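Local coordinates for protein phosphonomutase (Burkholderia cenocepacia J2315, PDB 4MG4) that belongs by name and sequence to a family of phosphomutase-like enzymes built on a TIM barrel, at residues V217-V222 with Y234-I239; D162-A167 with L195-L200; A16-L21 with D154-A159. All coordinates share one frame; numbering follows the deposited sequence.

Contact 1: residues V217-V222 with Y234-I239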
loop_
_atom_site.group_PDB
_atom_site.type_symbol
_atom_site.label_atom_id
_atom_site.label_comp_id
_atom_site.label_asym_id
_atom_site.label_seq_id
_atom_site.Cartn_x
_atom_site.Cartn_y
_atom_site.Cartn_z
ATOM N N VAL A 217 7.889 27.930 8.200
ATOM C CA VAL A 217 6.905 27.785 7.132
ATOM C C VAL A 217 7.114 26.538 6.307
ATOM O O VAL A 217 8.224 26.233 5.812
ATOM C CB VAL A 217 6.931 29.018 6.223
ATOM C CG1 VAL A 217 6.034 28.903 5.016
ATOM C CG2 VAL A 217 6.521 30.263 7.009
ATOM N N ASN A 218 5.997 25.817 6.107
ATOM C CA ASN A 218 5.909 24.635 5.202
ATOM C C ASN A 218 5.085 25.050 4.031
ATOM O O ASN A 218 3.943 25.507 4.178
ATOM C CB ASN A 218 5.248 23.544 6.043
ATOM C CG ASN A 218 4.975 22.177 5.391
ATOM O OD1 ASN A 218 4.388 21.335 6.115
ATOM N ND2 ASN A 218 5.297 21.907 4.126
ATOM N N VAL A 219 5.640 24.809 2.829
ATOM C CA VAL A 219 4.868 24.948 1.595
ATOM C C VAL A 219 4.872 23.602 0.882
ATOM O O VAL A 219 5.657 22.697 1.240
ATOM C CB VAL A 219 5.405 26.050 0.669
ATOM C CG1 VAL A 219 5.259 27.406 1.314
ATOM C CG2 VAL A 219 6.851 25.754 0.312
ATOM N N MET A 220 3.966 23.463 -0.100
ATOM C CA MET A 220 3.792 22.193 -0.846
ATOM C C MET A 220 4.458 22.443 -2.187
ATOM O O MET A 220 4.355 23.532 -2.722
ATOM C CB MET A 220 2.270 21.712 -0.937
ATOM C CG MET A 220 2.022 20.137 -0.872
ATOM S SD MET A 220 0.263 19.750 -1.005
ATOM C CE MET A 220 0.085 19.764 -2.772
ATOM N N ARG A 221 5.220 21.477 -2.698
ATOM C CA ARG A 221 5.732 21.560 -4.070
ATOM C C ARG A 221 4.749 20.807 -4.961
ATOM O O ARG A 221 4.384 19.691 -4.645
ATOM C CB ARG A 221 7.093 20.899 -4.154
ATOM C CG ARG A 221 8.209 21.751 -3.649
ATOM C CD ARG A 221 9.451 21.679 -4.520
ATOM N NE ARG A 221 9.120 21.772 -5.931
ATOM C CZ ARG A 221 9.374 20.857 -6.857
ATOM N NH1 ARG A 221 9.990 19.711 -6.558
ATOM N NH2 ARG A 221 8.992 21.095 -8.101
ATOM N N VAL A 222 4.244 21.416 -6.023
ATOM C CA VAL A 222 3.398 20.605 -6.941
ATOM C C VAL A 222 3.992 20.617 -8.346
ATOM O O VAL A 222 4.338 19.576 -8.900
ATOM C CB VAL A 222 1.901 21.014 -6.919
ATOM C CG1 VAL A 222 1.665 22.403 -7.510
ATOM C CG2 VAL A 222 1.059 19.979 -7.649
ATOM N N TYR A 234 13.722 31.386 -0.597
ATOM C CA TYR A 234 12.659 32.233 -0.095
ATOM C C TYR A 234 12.554 32.189 1.413
ATOM O O TYR A 234 11.831 32.997 1.975
ATOM C CB TYR A 234 11.263 31.839 -0.658
ATOM C CG TYR A 234 11.128 31.773 -2.163
ATOM C CD1 TYR A 234 11.994 32.484 -3.012
ATOM C CD2 TYR A 234 10.184 30.944 -2.743
ATOM C CE1 TYR A 234 11.874 32.367 -4.399
ATOM C CE2 TYR A 234 10.059 30.830 -4.122
ATOM C CZ TYR A 234 10.906 31.543 -4.938
ATOM O OH TYR A 234 10.758 31.380 -6.331
ATOM N N GLY A 235 13.209 31.236 2.046
ATOM C CA GLY A 235 13.231 31.130 3.522
ATOM C C GLY A 235 12.300 30.065 4.105
ATOM O O GLY A 235 12.059 30.040 5.302
ATOM N N VAL A 236 11.803 29.163 3.257
ATOM C CA VAL A 236 10.921 28.073 3.709
ATOM C C VAL A 236 11.718 27.097 4.576
ATOM O O VAL A 236 12.905 26.931 4.346
ATOM C CB VAL A 236 10.349 27.405 2.466
ATOM C CG1 VAL A 236 9.752 26.084 2.668
ATOM C CG2 VAL A 236 9.382 28.385 1.774
ATOM N N ALA A 237 11.060 26.546 5.596
ATOM C CA ALA A 237 11.644 25.604 6.513
ATOM C C ALA A 237 11.284 24.125 6.288
ATOM O O ALA A 237 11.933 23.220 6.823
ATOM C CB ALA A 237 11.264 26.022 7.935
ATOM N N ARG A 238 10.226 23.889 5.528
ATOM C CA ARG A 238 9.714 22.545 5.356
ATOM C C ARG A 238 8.982 22.454 4.006
ATOM O O ARG A 238 8.211 23.373 3.642
ATOM C CB ARG A 238 8.789 22.222 6.509
ATOM C CG ARG A 238 8.067 20.865 6.435
ATOM C CD ARG A 238 7.412 20.591 7.797
ATOM N NE ARG A 238 6.472 19.485 7.782
ATOM C CZ ARG A 238 5.897 18.984 8.886
ATOM N NH1 ARG A 238 6.214 19.438 10.090
ATOM N NH2 ARG A 238 4.946 18.050 8.744
ATOM N N ILE A 239 9.188 21.356 3.278
ATOM C CA ILE A 239 8.606 21.163 1.966
ATOM C C ILE A 239 7.854 19.809 1.929
ATOM O O ILE A 239 8.429 18.783 2.296
ATOM C CB ILE A 239 9.676 21.205 0.860
ATOM C CG1 ILE A 239 10.243 22.626 0.787
ATOM C CG2 ILE A 239 9.074 20.772 -0.460
ATOM C CD1 ILE A 239 11.458 22.768 -0.068
HETATM O O HOH W 1 10.235 29.544 7.405
#

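Contact 2: residues D162-A167 with L195-L200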
loop_
_atom_site.group_PDB
_atom_site.type_symbol
_atom_site.label_atom_id
_atom_site.label_comp_id
_atom_site.label_asym_id
_atom_site.label_seq_id
_atom_site.Cartn_x
_atom_site.Cartn_y
_atom_site.Cartn_z
ATOM N N ASP A 162 -5.997 26.494 5.378
ATOM C CA ASP A 162 -6.482 26.349 4.012
ATOM C C ASP A 162 -6.837 27.643 3.301
ATOM O O ASP A 162 -7.482 27.589 2.253
ATOM C CB ASP A 162 -7.625 25.366 4.010
ATOM C CG ASP A 162 -7.167 23.929 4.151
ATOM O OD1 ASP A 162 -5.994 23.591 3.903
ATOM O OD2 ASP A 162 -8.017 23.094 4.501
ATOM N N VAL A 163 -6.404 28.794 3.809
ATOM C CA VAL A 163 -6.742 30.090 3.191
ATOM C C VAL A 163 -6.439 30.080 1.712
ATOM O O VAL A 163 -7.287 30.514 0.897
ATOM C CB VAL A 163 -6.019 31.268 3.881
ATOM C CG1 VAL A 163 -6.202 32.593 3.111
ATOM C CG2 VAL A 163 -6.556 31.427 5.280
ATOM N N PHE A 164 -5.228 29.669 1.345
ATOM C CA PHE A 164 -4.830 29.721 -0.074
ATOM C C PHE A 164 -5.348 28.503 -0.805
ATOM O O PHE A 164 -5.689 28.581 -1.981
ATOM C CB PHE A 164 -3.292 29.850 -0.228
ATOM C CG PHE A 164 -2.778 31.246 -0.061
ATOM C CD1 PHE A 164 -2.812 32.155 -1.086
ATOM C CD2 PHE A 164 -2.272 31.649 1.106
ATOM C CE1 PHE A 164 -2.331 33.442 -0.898
ATOM C CE2 PHE A 164 -1.733 32.924 1.303
ATOM C CZ PHE A 164 -1.788 33.827 0.284
ATOM N N PHE A 165 -5.423 27.378 -0.108
ATOM C CA PHE A 165 -5.718 26.078 -0.671
ATOM C C PHE A 165 -7.137 26.088 -1.275
ATOM O O PHE A 165 -7.364 25.524 -2.364
ATOM C CB PHE A 165 -5.643 25.002 0.435
ATOM C CG PHE A 165 -5.893 23.600 -0.086
ATOM C CD1 PHE A 165 -4.935 23.018 -0.886
ATOM C CD2 PHE A 165 -7.050 22.910 0.233
ATOM C CE1 PHE A 165 -5.139 21.753 -1.403
ATOM C CE2 PHE A 165 -7.265 21.634 -0.290
ATOM C CZ PHE A 165 -6.298 21.072 -1.096
ATOM N N LYS A 166 -8.048 26.808 -0.618
ATOM C CA LYS A 166 -9.466 26.853 -1.017
ATOM C C LYS A 166 -9.739 27.982 -2.035
ATOM O O LYS A 166 -10.850 28.048 -2.594
ATOM C CB LYS A 166 -10.318 27.033 0.228
ATOM C CG LYS A 166 -11.785 26.670 0.149
ATOM C CD LYS A 166 -12.397 26.838 1.539
ATOM C CE LYS A 166 -12.368 28.290 2.000
ATOM N NZ LYS A 166 -13.268 29.134 1.171
ATOM N N ALA A 167 -8.753 28.844 -2.314
ATOM C CA ALA A 167 -8.891 29.990 -3.227
ATOM C C ALA A 167 -8.211 29.748 -4.594
ATOM O O ALA A 167 -7.109 29.249 -4.669
ATOM C CB ALA A 167 -8.275 31.214 -2.573
ATOM N N LEU A 195 3.752 26.280 10.563
ATOM C CA LEU A 195 2.607 26.705 9.747
ATOM C C LEU A 195 2.730 26.063 8.384
ATOM O O LEU A 195 3.769 26.240 7.722
ATOM C CB LEU A 195 2.624 28.216 9.539
ATOM C CG LEU A 195 1.497 28.848 8.728
ATOM C CD1 LEU A 195 0.202 28.766 9.566
ATOM C CD2 LEU A 195 1.925 30.247 8.323
ATOM N N PHE A 196 1.704 25.377 7.927
ATOM C CA PHE A 196 1.653 24.780 6.607
ATOM C C PHE A 196 0.571 25.526 5.760
ATOM O O PHE A 196 -0.592 25.638 6.163
ATOM C CB PHE A 196 1.339 23.284 6.724
ATOM C CG PHE A 196 1.179 22.539 5.419
ATOM C CD1 PHE A 196 1.960 22.855 4.306
ATOM C CD2 PHE A 196 0.316 21.479 5.334
ATOM C CE1 PHE A 196 1.886 22.084 3.131
ATOM C CE2 PHE A 196 0.168 20.763 4.160
ATOM C CZ PHE A 196 0.960 21.077 3.057
ATOM N N VAL A 197 1.002 26.077 4.620
ATOM C CA VAL A 197 0.145 26.864 3.732
ATOM C C VAL A 197 0.128 26.196 2.327
ATOM O O VAL A 197 0.805 26.668 1.416
ATOM C CB VAL A 197 0.600 28.344 3.644
ATOM C CG1 VAL A 197 -0.448 29.153 2.867
ATOM C CG2 VAL A 197 0.759 28.896 5.039
ATOM N N PRO A 198 -0.638 25.120 2.167
ATOM C CA PRO A 198 -0.758 24.528 0.841
ATOM C C PRO A 198 -1.478 25.415 -0.123
ATOM O O PRO A 198 -2.243 26.319 0.283
ATOM C CB PRO A 198 -1.548 23.241 1.114
ATOM C CG PRO A 198 -2.313 23.481 2.363
ATOM C CD PRO A 198 -1.377 24.331 3.173
ATOM N N GLY A 199 -1.224 25.196 -1.400
ATOM C CA GLY A 199 -1.874 25.986 -2.411
ATOM C C GLY A 199 -1.216 27.287 -2.729
ATOM O O GLY A 199 -1.655 27.989 -3.627
ATOM N N LEU A 200 -0.117 27.583 -2.064
ATOM C CA LEU A 200 0.621 28.791 -2.254
ATOM C C LEU A 200 1.903 28.506 -3.061
ATOM O O LEU A 200 2.731 27.719 -2.635
ATOM C CB LEU A 200 0.977 29.374 -0.889
ATOM C CG LEU A 200 1.760 30.677 -0.953
ATOM C CD1 LEU A 200 0.965 31.750 -1.719
ATOM C CD2 LEU A 200 2.186 31.095 0.419
HETATM O O HOH W 2 -3.545 27.478 2.282
#

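Contact 3: residues A16-L21 with D154-A159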
loop_
_atom_site.group_PDB
_atom_site.type_symbol
_atom_site.label_atom_id
_atom_site.label_comp_id
_atom_site.label_asym_id
_atom_site.label_seq_id
_atom_site.Cartn_x
_atom_site.Cartn_y
_atom_site.Cartn_z
ATOM N N ALA A 16 12.832 15.649 19.168
ATOM C CA ALA A 16 13.859 16.703 19.135
ATOM C C ALA A 16 14.544 16.769 17.762
ATOM O O ALA A 16 14.773 17.874 17.239
ATOM C CB ALA A 16 14.902 16.503 20.253
ATOM N N ILE A 17 14.861 15.605 17.185
ATOM C CA ILE A 17 15.493 15.528 15.870
ATOM C C ILE A 17 14.545 16.173 14.844
ATOM O O ILE A 17 14.923 17.042 14.083
ATOM C CB ILE A 17 15.823 14.079 15.473
ATOM C CG1 ILE A 17 16.952 13.522 16.357
ATOM C CG2 ILE A 17 16.171 13.956 13.991
ATOM C CD1 ILE A 17 17.222 12.020 16.228
ATOM N N PHE A 18 13.297 15.736 14.848
ATOM C CA PHE A 18 12.293 16.289 13.912
ATOM C C PHE A 18 12.168 17.818 14.015
ATOM O O PHE A 18 12.238 18.531 13.026
ATOM C CB PHE A 18 10.948 15.607 14.135
ATOM C CG PHE A 18 9.897 15.953 13.106
ATOM C CD1 PHE A 18 9.989 15.460 11.795
ATOM C CD2 PHE A 18 8.846 16.742 13.425
ATOM C CE1 PHE A 18 9.004 15.732 10.878
ATOM C CE2 PHE A 18 7.832 17.018 12.510
ATOM C CZ PHE A 18 7.924 16.519 11.213
ATOM N N ARG A 19 12.040 18.321 15.224
ATOM C CA ARG A 19 11.963 19.777 15.439
ATOM C C ARG A 19 13.188 20.508 14.866
ATOM O O ARG A 19 13.059 21.551 14.197
ATOM C CB ARG A 19 11.838 20.026 16.951
ATOM C CG ARG A 19 11.613 21.491 17.280
ATOM C CD ARG A 19 11.490 21.732 18.777
ATOM N NE ARG A 19 10.341 21.016 19.280
ATOM C CZ ARG A 19 9.078 21.413 19.179
ATOM N NH1 ARG A 19 8.747 22.538 18.620
ATOM N NH2 ARG A 19 8.100 20.617 19.645
ATOM N N SER A 20 14.379 19.957 15.139
ATOM C CA SER A 20 15.662 20.549 14.703
ATOM C C SER A 20 15.838 20.641 13.188
ATOM O O SER A 20 16.633 21.440 12.676
ATOM C CB SER A 20 16.829 19.807 15.344
ATOM O OG SER A 20 17.162 18.618 14.632
ATOM N N LEU A 21 15.102 19.820 12.472
ATOM C CA LEU A 21 15.176 19.807 11.019
ATOM C C LEU A 21 14.377 20.911 10.335
ATOM O O LEU A 21 14.514 21.113 9.114
ATOM C CB LEU A 21 14.747 18.413 10.476
ATOM C CG LEU A 21 15.740 17.262 10.779
ATOM C CD1 LEU A 21 15.040 15.954 10.512
ATOM C CD2 LEU A 21 16.995 17.492 9.940
ATOM N N ASP A 154 8.081 15.753 23.337
ATOM C CA ASP A 154 8.547 16.795 22.368
ATOM C C ASP A 154 7.820 16.479 21.052
ATOM O O ASP A 154 8.133 15.499 20.359
ATOM C CB ASP A 154 10.046 16.682 22.219
ATOM C CG ASP A 154 10.682 17.841 21.506
ATOM O OD1 ASP A 154 9.975 18.592 20.836
ATOM O OD2 ASP A 154 11.938 17.970 21.629
ATOM N N TYR A 155 6.795 17.274 20.764
ATOM C CA TYR A 155 5.813 16.943 19.715
ATOM C C TYR A 155 5.515 18.171 18.891
ATOM O O TYR A 155 5.236 19.248 19.443
ATOM C CB TYR A 155 4.520 16.469 20.357
ATOM C CG TYR A 155 3.427 15.964 19.427
ATOM C CD1 TYR A 155 3.340 14.635 19.063
ATOM C CD2 TYR A 155 2.461 16.810 18.930
ATOM C CE1 TYR A 155 2.287 14.172 18.244
ATOM C CE2 TYR A 155 1.399 16.357 18.156
ATOM C CZ TYR A 155 1.323 15.028 17.798
ATOM O OH TYR A 155 0.288 14.524 17.024
ATOM N N PHE A 156 5.617 18.018 17.581
ATOM C CA PHE A 156 5.556 19.154 16.651
ATOM C C PHE A 156 4.151 19.242 16.025
ATOM O O PHE A 156 3.739 18.397 15.182
ATOM C CB PHE A 156 6.650 18.996 15.614
ATOM C CG PHE A 156 6.924 20.226 14.796
ATOM C CD1 PHE A 156 6.052 20.610 13.764
ATOM C CD2 PHE A 156 8.049 20.971 15.022
ATOM C CE1 PHE A 156 6.295 21.756 13.005
ATOM C CE2 PHE A 156 8.280 22.132 14.258
ATOM C CZ PHE A 156 7.406 22.518 13.276
ATOM N N ILE A 157 3.432 20.305 16.374
ATOM C CA ILE A 157 2.109 20.593 15.791
ATOM C C ILE A 157 2.289 21.526 14.620
ATOM O O ILE A 157 2.616 22.691 14.790
ATOM C CB ILE A 157 1.114 21.189 16.840
ATOM C CG1 ILE A 157 0.906 20.167 17.981
ATOM C CG2 ILE A 157 -0.213 21.515 16.189
ATOM C CD1 ILE A 157 0.123 20.746 19.155
ATOM N N ASN A 158 2.112 20.977 13.431
ATOM C CA ASN A 158 2.222 21.746 12.185
ATOM C C ASN A 158 0.784 22.153 11.839
ATOM O O ASN A 158 -0.006 21.338 11.434
ATOM C CB ASN A 158 2.839 20.880 11.094
ATOM C CG ASN A 158 3.320 21.666 9.887
ATOM O OD1 ASN A 158 3.809 22.788 10.003
ATOM N ND2 ASN A 158 3.283 21.017 8.724
ATOM N N ALA A 159 0.433 23.432 12.037
ATOM C CA ALA A 159 -0.922 23.932 11.833
ATOM C C ALA A 159 -1.098 24.281 10.380
ATOM O O ALA A 159 -0.411 25.169 9.860
ATOM C CB ALA A 159 -1.213 25.186 12.702
#

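Contact 1: residues V217-V222 with Y234-I239
Val217 opens the contact with its carbonyl oxygen, which accepts from Ala237 N at 2.9 Å and more weakly from Arg238 N at 3.1 Å. A water joins Val217 N to the carbonyl of Gly235, the positive-phi residue of the Schellman motif that follows helix 228-234. Asn218 then pairs in parallel register with Arg238. With CG anti to the backbone N (chi1 179°), its amide lies obliquely across the extended arginine chain, and Asn218 CG rests 3.5 Å from Arg238 CG. Amide and guanidinium planes differ by 28°. Asn218 OD1 comes within 3.2 Å of Arg238 NE, but at too poor an angle for a hydrogen bond; OD1 instead accepts from Asn158, and Arg238 NH1 bonds to His22. The amide nitrogen, whose main partner is Ser240, makes a weak bond to Arg238 O. Val219 N donates to that same carbonyl at 3.1 Å. On the other face of the sheet, Val219 CG2 meets Val236 CG1 at 3.8 Å, beside Leu231 of the helix linking the two strands. Past the strand, Arg221 CG packs 3.4 Å from Ile239 CG2; beyond it the chain bends at chi2 and chi3, and NE bonds to Pro226 O. This is the beta-alpha-beta unit of strands 217-220 and 238-240, the last two of the barrel. Its chemistry divides by face: apolar branches pack toward the helix, whereas in the barrel interior an amide and a guanidinium lie close without a bond between them, their polar atoms satisfied by Asn158, Ser240 and His22.

Contact 2: residues D162-A167 with L195-L200
Phe164 turns one face of its ring to Leu200, whose CD1 sits over the centre, 3.8 Å from the centroid and 12° off the normal, a CH-pi contact. The ring gets there with CG anti to the carbonyl carbon (chi1 -81°), and Phe164 CD2 then comes obliquely to 3.6 Å from Val197 CG1. Phe165 adopts the other course: its CG lies anti to the backbone N (chi1 -178°), which swings the ring toward the proline, where Phe165 CD1 touches Pro198 CB at 3.9 Å, the two side chains crossing at about a right angle. Gly199 N approaches that ring at its edge. Pro198 and Gly199 form the corner of a type II turn; Gly199, with positive phi and no side chain, lies with its CA 4.2 Å from Phe165 CA, where a CB would collide. No direct hydrogen bond joins the segments; a water accepts from Phe164 N at 2.9 Å and donates to Pro198 O at 2.7 Å. The contact thus ties together the loops that follow strands 156-160 and 194-196 of the barrel, with Phe164 reaching Thr180 of helix 174-190, Leu200 packing on helix 203-212, and Phe165 near the Arg160 guanidinium in a cation-pi pair.

Contact 3: residues A16-L21 with D154-A159
Arg19 and Asp154 meet with guanidinium and carboxylate nearly coplanar, 15° apart, in a salt bridge that converges on one oxygen. Arg19 NE reaches Asp154 OD1 at 2.9 Å on its syn lone pair, and Arg19 NH2 comes to the same oxygen at 3.0 Å, almost in line with its C-O bond. The bend at chi3 (-62°) turns the guanidinium side-on to the acid. Arg19 NH2 adds a weak bond to Tyr155 O at 3.2 Å. Phe156 CD2 lies over one face of the guanidinium, toward its rim, 4.0 Å from Arg19 NH1, the two planes being oblique to each other. Arg19 NH1 forms a second salt bridge, to Asp193, so the group is held between two carboxylates, which would be expected to stabilise its positive charge.

In the TIM barrel, helix 11-20 comes before the first strand, and it packs here against the start of strand 156-160, where the chain enters the sheet from helix 134-150. Phe18 and Phe156, both buried, meet as an aromatic pair: the edge of Phe18 points to the face of Phe156 in an offset edge-to-face pair, centroids 5.7 Å apart and planes at 90°. Phe156 CB lies in the plane of the Phe18 ring, 3.8 Å from Phe18 CD2. His22 joins both rings, stacked on Phe156 and edge-to-face with Phe18, and Arg238 touches them from strand 238-240. At the outer end, Asp154 OD2 turns toward the helix and lies 3.6 Å from Ala16 CB.

In the fold
All three contacts reach the same closed parallel sheet. Contacts 1 and 2 are both buried, though in contact 2 Phe165 and Gly199 reach the surface; contact 3 is only partly buried. Contact 1 joins two neighbouring strands, held chiefly by backbone hydrogen bonds; contact 2 links the loops beyond two other strands and relies on aromatic packing and a bridging water. Contact 3 holds a helix to a strand by a salt bridge and a ring pair. Strands 194-196 and 217-220 are neighbours in the sheet, and Asn218 bonds to Leu195 and Val197, while Phe196 bonds to Ala159 of contact 3. Contacts 1 and 3 meet inside the barrel through Asn218 with Asn158 and through Arg238 packing on Phe18 and Phe156.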